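Cellobiose 2-epimerase (Spirochaeta thermophila DSM 6192, PDB 5ZIG) probably catalyses the reversible epimerization of cellobiose to 4-O-beta-D-glucopyranosyl-D-mannose. Local coordinates at residues P54-T66 with G377-A389. Residues are numbered along the deposited sequence; the frame is centred on the assembly and turned at random.
Sequences PKGLVMTARHLWT and GGMWKASYHNSRA
Two inner helices of the (α/α)6 barrel meet here, closing the ring between the early and late parts of the chain: helix 57-66 and helix 384-389 run nearly parallel, their axes 19° apart, with Arg62 and Tyr384 touching between them. The Arg62 chain runs extended from CG to NE, and its guanidinium lies between Val58 CG1 on one face and the Tyr384 ring on the other, NE standing 3.5 Å from Tyr384 CD2. Its NH1 makes weak bonds to two waters, one of which also accepts a hydrogen bond from Ala382 N. With an alanine here, the Tyr384 ring would probably lose the flat group lying against it, and the two waters would lose their weak bonds to NH1. The other side of Tyr384 presents its edge to the face of Trp65, a T-shaped pair with planes at 84°, while Tyr384 OH bonds to Glu199. Trp65 CH2 also packs against Arg388 CB at 3.6 Å; the Arg388 guanidinium forms salt bridges with Glu199, Glu256 and Glu320, acids grouped on the inner side of the barrel. In the loop leading into helix 384-389, Ala382 CB sits over the face of His63, a CH-pi contact 3.9 Å from the ring centroid. With chi1 at 74°, Ser383 OG stands between its own backbone N and carbonyl carbon and reaches the edge of that ring. There Ser383 OG and His63 ND1 share a hydrogen bond of 3.0 Å.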
ATOM      1  N   PRO A  54     -18.984  -8.292   6.327  1.00 28.29           N
ATOM      2  CA  PRO A  54     -18.458  -8.720   5.026  1.00 33.71           C
ATOM      3  C   PRO A  54     -16.937  -8.584   4.972  1.00 35.29           C
ATOM      4  O   PRO A  54     -16.334  -7.761   5.669  1.00 36.01           O
ATOM      5  CB  PRO A  54     -19.137  -7.768   4.032  1.00 25.69           C
ATOM      6  CG  PRO A  54     -20.236  -7.104   4.787  1.00 21.68           C
ATOM      7  CD  PRO A  54     -19.774  -7.058   6.222  1.00 24.59           C
ATOM      8  N   LYS A  55     -16.338  -9.410   4.111  1.00 21.16           N
ATOM      9  CA  LYS A  55     -14.900  -9.500   3.906  1.00 25.62           C
ATOM     10  C   LYS A  55     -14.516  -8.878   2.567  1.00 37.33           C
ATOM     11  O   LYS A  55     -15.058  -9.247   1.516  1.00 35.57           O
ATOM     12  CB  LYS A  55     -14.444 -10.952   4.003  1.00 20.94           C
ATOM     13  CG  LYS A  55     -15.126 -11.675   5.157  1.00 27.60           C
ATOM     14  CD  LYS A  55     -14.824 -13.163   5.175  1.00 28.69           C
ATOM     15  CE  LYS A  55     -15.086 -13.760   6.544  1.00 24.89           C
ATOM     16  NZ  LYS A  55     -15.134 -15.243   6.504  1.00 26.42           N
ATOM     17  N   GLY A  56     -13.595  -7.913   2.625  1.00 30.88           N
ATOM     18  CA  GLY A  56     -13.230  -7.160   1.454  1.00 27.71           C
ATOM     19  C   GLY A  56     -12.153  -7.842   0.635  1.00 31.56           C
ATOM     20  O   GLY A  56     -11.347  -8.621   1.147  1.00 35.68           O
ATOM     21  N   LEU A  57     -12.156  -7.521  -0.658  1.00 26.05           N
ATOM     22  CA  LEU A  57     -11.107  -7.983  -1.554  1.00 34.83           C
ATOM     23  C   LEU A  57      -9.745  -7.443  -1.126  1.00 29.29           C
ATOM     24  O   LEU A  57      -8.786  -8.207  -0.994  1.00 26.88           O
ATOM     25  CB  LEU A  57     -11.436  -7.549  -2.983  1.00 20.37           C
ATOM     26  CG  LEU A  57     -10.317  -7.741  -3.992  1.00 22.11           C
ATOM     27  CD1 LEU A  57      -9.813  -9.197  -4.010  1.00 20.17           C
ATOM     28  CD2 LEU A  57     -10.797  -7.270  -5.381  1.00 20.24           C
ATOM     29  N   VAL A  58      -9.648  -6.118  -0.945  1.00 24.53           N
ATOM     30  CA  VAL A  58      -8.402  -5.466  -0.518  1.00 30.87           C
ATOM     31  C   VAL A  58      -7.868  -6.095   0.764  1.00 28.56           C
ATOM     32  O   VAL A  58      -6.706  -6.500   0.837  1.00 24.03           O
ATOM     33  CB  VAL A  58      -8.626  -3.954  -0.325  1.00 22.53           C
ATOM     34  CG1 VAL A  58      -7.307  -3.257   0.015  1.00 23.81           C
ATOM     35  CG2 VAL A  58      -9.278  -3.332  -1.547  1.00 24.52           C
ATOM     36  N   MET A  59      -8.710  -6.170   1.800  1.00 26.22           N
ATOM     37  CA  MET A  59      -8.248  -6.665   3.095  1.00 30.71           C
ATOM     38  C   MET A  59      -7.756  -8.106   2.996  1.00 25.26           C
ATOM     39  O   MET A  59      -6.698  -8.450   3.538  1.00 27.90           O
ATOM     40  CB  MET A  59      -9.372  -6.538   4.123  1.00 40.24           C
ATOM     41  CG  MET A  59      -9.067  -7.097   5.495  1.00 56.35           C
ATOM     42  SD  MET A  59     -10.517  -7.967   6.145  1.00 69.20           S
ATOM     43  CE  MET A  59     -10.537  -9.371   5.038  1.00 58.47           C
ATOM     44  N   THR A  60      -8.491  -8.952   2.276  1.00 25.97           N
ATOM     45  CA  THR A  60      -8.094 -10.349   2.133  1.00 26.43           C
ATOM     46  C   THR A  60      -6.786 -10.479   1.362  1.00 24.06           C
ATOM     47  O   THR A  60      -5.938 -11.311   1.704  1.00 27.57           O
ATOM     48  CB  THR A  60      -9.211 -11.121   1.434  1.00 27.97           C
ATOM     49  OG1 THR A  60     -10.401 -11.038   2.235  1.00 23.98           O
ATOM     50  CG2 THR A  60      -8.821 -12.595   1.211  1.00 22.82           C
ATOM     51  N   ALA A  61      -6.614  -9.681   0.304  1.00 22.67           N
ATOM     52  CA  ALA A  61      -5.372  -9.725  -0.464  1.00 27.21           C
ATOM     53  C   ALA A  61      -4.203  -9.149   0.333  1.00 22.93           C
ATOM     54  O   ALA A  61      -3.072  -9.643   0.235  1.00 24.56           O
ATOM     55  CB  ALA A  61      -5.547  -8.977  -1.782  1.00 20.69           C
ATOM     56  N   ARG A  62      -4.454  -8.109   1.129  1.00 25.92           N
ATOM     57  CA  ARG A  62      -3.406  -7.573   2.003  1.00 25.66           C
ATOM     58  C   ARG A  62      -2.915  -8.626   2.992  1.00 28.62           C
ATOM     59  O   ARG A  62      -1.703  -8.771   3.197  1.00 27.28           O
ATOM     60  CB  ARG A  62      -3.912  -6.328   2.725  1.00 20.25           C
ATOM     61  CG  ARG A  62      -3.959  -5.113   1.799  1.00 20.23           C
ATOM     62  CD  ARG A  62      -4.459  -3.868   2.488  1.00 28.87           C
ATOM     63  NE  ARG A  62      -4.478  -2.714   1.588  1.00 33.60           N
ATOM     64  CZ  ARG A  62      -4.865  -1.491   1.954  1.00 37.70           C
ATOM     65  NH1 ARG A  62      -5.238  -1.254   3.207  1.00 30.40           N
ATOM     66  NH2 ARG A  62      -4.845  -0.495   1.081  1.00 43.91           N
ATOM     67  N   HIS A  63      -3.835  -9.398   3.587  1.00 20.21           N
ATOM     68  CA  HIS A  63      -3.413 -10.466   4.490  1.00 20.90           C
ATOM     69  C   HIS A  63      -2.651 -11.552   3.746  1.00 25.10           C
ATOM     70  O   HIS A  63      -1.663 -12.089   4.266  1.00 23.75           O
ATOM     71  CB  HIS A  63      -4.616 -11.055   5.223  1.00 20.34           C
ATOM     72  CG  HIS A  63      -5.200 -10.135   6.252  1.00 29.73           C
ATOM     73  ND1 HIS A  63      -4.421  -9.381   7.107  1.00 31.24           N
ATOM     74  CD2 HIS A  63      -6.486  -9.820   6.538  1.00 24.17           C
ATOM     75  CE1 HIS A  63      -5.207  -8.656   7.890  1.00 24.19           C
ATOM     76  NE2 HIS A  63      -6.464  -8.914   7.571  1.00 28.00           N
ATOM     77  N   LEU A  64      -3.092 -11.894   2.527  1.00 22.29           N
ATOM     78  CA  LEU A  64      -2.314 -12.824   1.712  1.00 22.05           C
ATOM     79  C   LEU A  64      -0.897 -12.303   1.479  1.00 25.48           C
ATOM     80  O   LEU A  64       0.080 -13.045   1.636  1.00 24.11           O
ATOM     81  CB  LEU A  64      -3.004 -13.084   0.373  1.00 19.91           C
ATOM     82  CG  LEU A  64      -2.175 -14.075  -0.481  1.00 23.04           C
ATOM     83  CD1 LEU A  64      -1.879 -15.356   0.305  1.00 19.84           C
ATOM     84  CD2 LEU A  64      -2.796 -14.419  -1.862  1.00 25.08           C
ATOM     85  N   TRP A  65      -0.769 -11.034   1.072  1.00 22.73           N
ATOM     86  CA  TRP A  65       0.557 -10.471   0.839  1.00 27.73           C
ATOM     87  C   TRP A  65       1.367 -10.477   2.129  1.00 29.53           C
ATOM     88  O   TRP A  65       2.516 -10.925   2.148  1.00 30.55           O
ATOM     89  CB  TRP A  65       0.461  -9.052   0.260  1.00 23.05           C
ATOM     90  CG  TRP A  65       1.828  -8.423  -0.062  1.00 28.01           C
ATOM     91  CD1 TRP A  65       2.488  -8.454  -1.265  1.00 28.78           C
ATOM     92  CD2 TRP A  65       2.670  -7.669   0.833  1.00 22.83           C
ATOM     93  NE1 TRP A  65       3.677  -7.774  -1.171  1.00 30.46           N
ATOM     94  CE2 TRP A  65       3.811  -7.279   0.104  1.00 25.00           C
ATOM     95  CE3 TRP A  65       2.555  -7.274   2.172  1.00 19.94           C
ATOM     96  CZ2 TRP A  65       4.849  -6.537   0.676  1.00 19.83           C
ATOM     97  CZ3 TRP A  65       3.598  -6.529   2.740  1.00 27.63           C
ATOM     98  CH2 TRP A  65       4.714  -6.165   1.988  1.00 19.92           C
ATOM     99  N   THR A  66       0.755 -10.050   3.234  1.00 29.19           N
ATOM    100  CA  THR A  66       1.500  -9.940   4.486  1.00 29.23           C
ATOM    101  C   THR A  66       2.087 -11.286   4.907  1.00 30.38           C
ATOM    102  O   THR A  66       3.284 -11.382   5.200  1.00 23.49           O
ATOM    103  CB  THR A  66       0.605  -9.361   5.580  1.00 29.09           C
ATOM    104  OG1 THR A  66       0.425  -7.956   5.355  1.00 23.81           O
ATOM    105  CG2 THR A  66       1.222  -9.577   6.969  1.00 27.33           C
ATOM    106  N   GLY A 377      -9.549  -3.390  12.415  1.00 30.15           N
ATOM    107  CA  GLY A 377      -9.418  -4.131  11.194  1.00 26.91           C
ATOM    108  C   GLY A 377     -10.694  -4.097  10.393  1.00 21.39           C
ATOM    109  O   GLY A 377     -11.716  -4.082  10.965  1.00 28.44           O
ATOM    110  N   GLY A 378     -10.604  -4.056   9.078  1.00 26.32           N
ATOM    111  CA  GLY A 378     -11.799  -4.059   8.251  1.00 28.09           C
ATOM    112  C   GLY A 378     -11.482  -3.895   6.783  1.00 25.23           C
ATOM    113  O   GLY A 378     -10.405  -4.274   6.318  1.00 22.96           O
ATOM    114  N   MET A 379     -12.437  -3.316   6.060  1.00 32.32           N
ATOM    115  CA  MET A 379     -12.277  -3.113   4.624  1.00 37.08           C
ATOM    116  C   MET A 379     -11.091  -2.214   4.318  1.00 33.50           C
ATOM    117  O   MET A 379     -10.513  -2.295   3.230  1.00 31.17           O
ATOM    118  CB  MET A 379     -13.548  -2.508   4.028  1.00 34.61           C
ATOM    119  CG  MET A 379     -14.789  -3.357   4.210  1.00 43.25           C
ATOM    120  SD  MET A 379     -15.041  -4.420   2.787  1.00 47.16           S
ATOM    121  CE  MET A 379     -15.082  -3.222   1.444  1.00 51.89           C
ATOM    122  N   TRP A 380     -10.731  -1.338   5.245  1.00 25.86           N
ATOM    123  CA  TRP A 380      -9.728  -0.326   4.975  1.00 34.42           C
ATOM    124  C   TRP A 380      -8.448  -0.512   5.777  1.00 32.28           C
ATOM    125  O   TRP A 380      -7.438   0.129   5.463  1.00 26.66           O
ATOM    126  CB  TRP A 380     -10.316   1.065   5.242  1.00 41.34           C
ATOM    127  CG  TRP A 380     -11.279   1.520   4.181  1.00 57.89           C
ATOM    128  CD1 TRP A 380     -10.978   1.862   2.888  1.00 63.59           C
ATOM    129  CD2 TRP A 380     -12.700   1.679   4.316  1.00 64.39           C
ATOM    130  NE1 TRP A 380     -12.121   2.231   2.219  1.00 64.61           N
ATOM    131  CE2 TRP A 380     -13.191   2.127   3.071  1.00 68.75           C
ATOM    132  CE3 TRP A 380     -13.604   1.490   5.370  1.00 65.71           C
ATOM    133  CZ2 TRP A 380     -14.546   2.391   2.853  1.00 74.11           C
ATOM    134  CZ3 TRP A 380     -14.944   1.757   5.154  1.00 68.72           C
ATOM    135  CH2 TRP A 380     -15.404   2.199   3.906  1.00 71.54           C
ATOM    136  N   LYS A 381      -8.440  -1.370   6.792  1.00 33.09           N
ATOM    137  CA  LYS A 381      -7.205  -1.600   7.516  1.00 35.29           C
ATOM    138  C   LYS A 381      -6.982  -3.093   7.681  1.00 20.92           C
ATOM    139  O   LYS A 381      -7.803  -3.801   8.275  1.00 27.35           O
ATOM    140  CB  LYS A 381      -7.202  -0.864   8.849  1.00 38.54           C
ATOM    141  CG  LYS A 381      -6.077  -1.255   9.799  1.00 21.14           C
ATOM    142  CD  LYS A 381      -6.159  -0.399  11.052  1.00 27.93           C
ATOM    143  CE  LYS A 381      -4.911  -0.589  11.941  1.00 21.32           C
ATOM    144  NZ  LYS A 381      -5.102  -1.766  12.813  1.00 24.41           N
ATOM    145  N   ALA A 382      -5.872  -3.560   7.135  1.00 22.34           N
ATOM    146  CA  ALA A 382      -5.447  -4.939   7.262  1.00 29.68           C
ATOM    147  C   ALA A 382      -4.026  -4.955   7.816  1.00 28.42           C
ATOM    148  O   ALA A 382      -3.652  -4.076   8.595  1.00 29.21           O
ATOM    149  CB  ALA A 382      -5.537  -5.654   5.909  1.00 23.07           C
ATOM    150  N   SER A 383      -3.263  -5.944   7.457  1.00 23.63           N
ATOM    151  CA  SER A 383      -1.933  -6.097   7.957  1.00 27.36           C
ATOM    152  C   SER A 383      -0.779  -5.675   7.048  1.00 29.20           C
ATOM    153  O   SER A 383       0.303  -5.939   7.361  1.00 26.53           O
ATOM    154  CB  SER A 383      -1.731  -7.530   8.361  1.00 22.23           C
ATOM    155  OG  SER A 383      -1.608  -8.333   7.276  1.00 29.80           O
ATOM    156  N   TYR A 384      -1.067  -4.972   5.971  1.00 29.21           N
ATOM    157  CA  TYR A 384      -0.104  -4.585   4.973  1.00 24.94           C
ATOM    158  C   TYR A 384       0.758  -3.345   5.168  1.00 21.52           C
ATOM    159  O   TYR A 384       1.913  -3.451   5.112  1.00 34.75           O
ATOM    160  CB  TYR A 384      -0.776  -4.625   3.601  1.00 21.68           C
ATOM    161  CG  TYR A 384      -0.383  -3.637   2.585  1.00 20.18           C
ATOM    162  CD1 TYR A 384       0.597  -3.903   1.672  1.00 20.08           C
ATOM    163  CD2 TYR A 384      -1.053  -2.489   2.484  1.00 22.09           C
ATOM    164  CE1 TYR A 384       0.910  -3.001   0.697  1.00 20.05           C
ATOM    165  CE2 TYR A 384      -0.781  -1.598   1.514  1.00 28.92           C
ATOM    166  CZ  TYR A 384       0.207  -1.845   0.615  1.00 32.14           C
ATOM    167  OH  TYR A 384       0.417  -0.898  -0.314  1.00 31.98           O
ATOM    168  N   HIS A 385       0.192  -2.202   5.405  1.00 27.54           N
ATOM    169  CA  HIS A 385       0.955  -0.991   5.540  1.00 23.91           C
ATOM    170  C   HIS A 385       2.060  -1.086   6.620  1.00 28.91           C
ATOM    171  O   HIS A 385       3.200  -0.813   6.355  1.00 23.88           O
ATOM    172  CB  HIS A 385       0.022   0.187   5.767  1.00 29.04           C
ATOM    173  CG  HIS A 385      -0.606   0.756   4.527  1.00 32.23           C
ATOM    174  ND1 HIS A 385       0.077   1.505   3.612  1.00 30.01           N
ATOM    175  CD2 HIS A 385      -1.879   0.727   4.091  1.00 30.49           C
ATOM    176  CE1 HIS A 385      -0.735   1.897   2.663  1.00 26.44           C
ATOM    177  NE2 HIS A 385      -1.930   1.451   2.935  1.00 25.42           N
ATOM    178  N   ASN A 386       1.681  -1.518   7.802  1.00 20.59           N
ATOM    179  CA  ASN A 386       2.596  -1.648   8.904  1.00 24.70           C
ATOM    180  C   ASN A 386       3.575  -2.814   8.794  1.00 30.08           C
ATOM    181  O   ASN A 386       4.709  -2.612   9.073  1.00 32.84           O
ATOM    182  CB  ASN A 386       1.912  -1.527  10.287  1.00 20.82           C
ATOM    183  CG  ASN A 386       0.868  -2.590  10.560  1.00 33.20           C
ATOM    184  OD1 ASN A 386       0.711  -3.526   9.823  1.00 26.95           O
ATOM    185  ND2 ASN A 386       0.173  -2.439  11.675  1.00 20.97           N
ATOM    186  N   SER A 387       3.149  -3.992   8.373  1.00 24.93           N
ATOM    187  CA  SER A 387       4.062  -5.070   8.183  1.00 24.31           C
ATOM    188  C   SER A 387       5.067  -4.687   7.110  1.00 29.63           C
ATOM    189  O   SER A 387       6.216  -4.958   7.263  1.00 29.91           O
ATOM    190  CB  SER A 387       3.430  -6.335   7.736  1.00 31.75           C
ATOM    191  OG  SER A 387       2.781  -7.011   8.746  1.00 40.07           O
ATOM    192  N   ARG A 388       4.604  -4.139   5.997  1.00 29.24           N
ATOM    193  CA  ARG A 388       5.542  -3.716   4.969  1.00 32.24           C
ATOM    194  C   ARG A 388       6.567  -2.744   5.533  1.00 31.26           C
ATOM    195  O   ARG A 388       7.761  -2.843   5.225  1.00 35.93           O
ATOM    196  CB  ARG A 388       4.812  -3.061   3.799  1.00 28.63           C
ATOM    197  CG  ARG A 388       5.759  -2.699   2.624  1.00 23.57           C
ATOM    198  CD  ARG A 388       5.001  -2.374   1.332  1.00 25.27           C
ATOM    199  NE  ARG A 388       4.242  -1.124   1.432  1.00 30.95           N
ATOM    200  CZ  ARG A 388       3.618  -0.520   0.415  1.00 32.67           C
ATOM    201  NH1 ARG A 388       3.667  -1.028  -0.813  1.00 19.99           N
ATOM    202  NH2 ARG A 388       2.939   0.599   0.625  1.00 20.16           N
ATOM    203  N   ALA A 389       6.108  -1.779   6.335  1.00 28.71           N
ATOM    204  CA  ALA A 389       7.003  -0.758   6.854  1.00 22.27           C
ATOM    205  C   ALA A 389       8.070  -1.382   7.717  1.00 20.48           C
ATOM    206  O   ALA A 389       9.215  -0.936   7.704  1.00 20.49           O
ATOM    207  CB  ALA A 389       6.215   0.297   7.630  1.00 20.57           C
TER
HETATM  208  O   HOH W   1     -11.304  -4.669   1.734  1.00 20.70           O
HETATM  209  O   HOH W   2      -3.273  -2.351   5.643  1.00 20.57           O
HETATM  210  O   HOH W   3      -5.160   2.139   3.242  1.00 32.79           O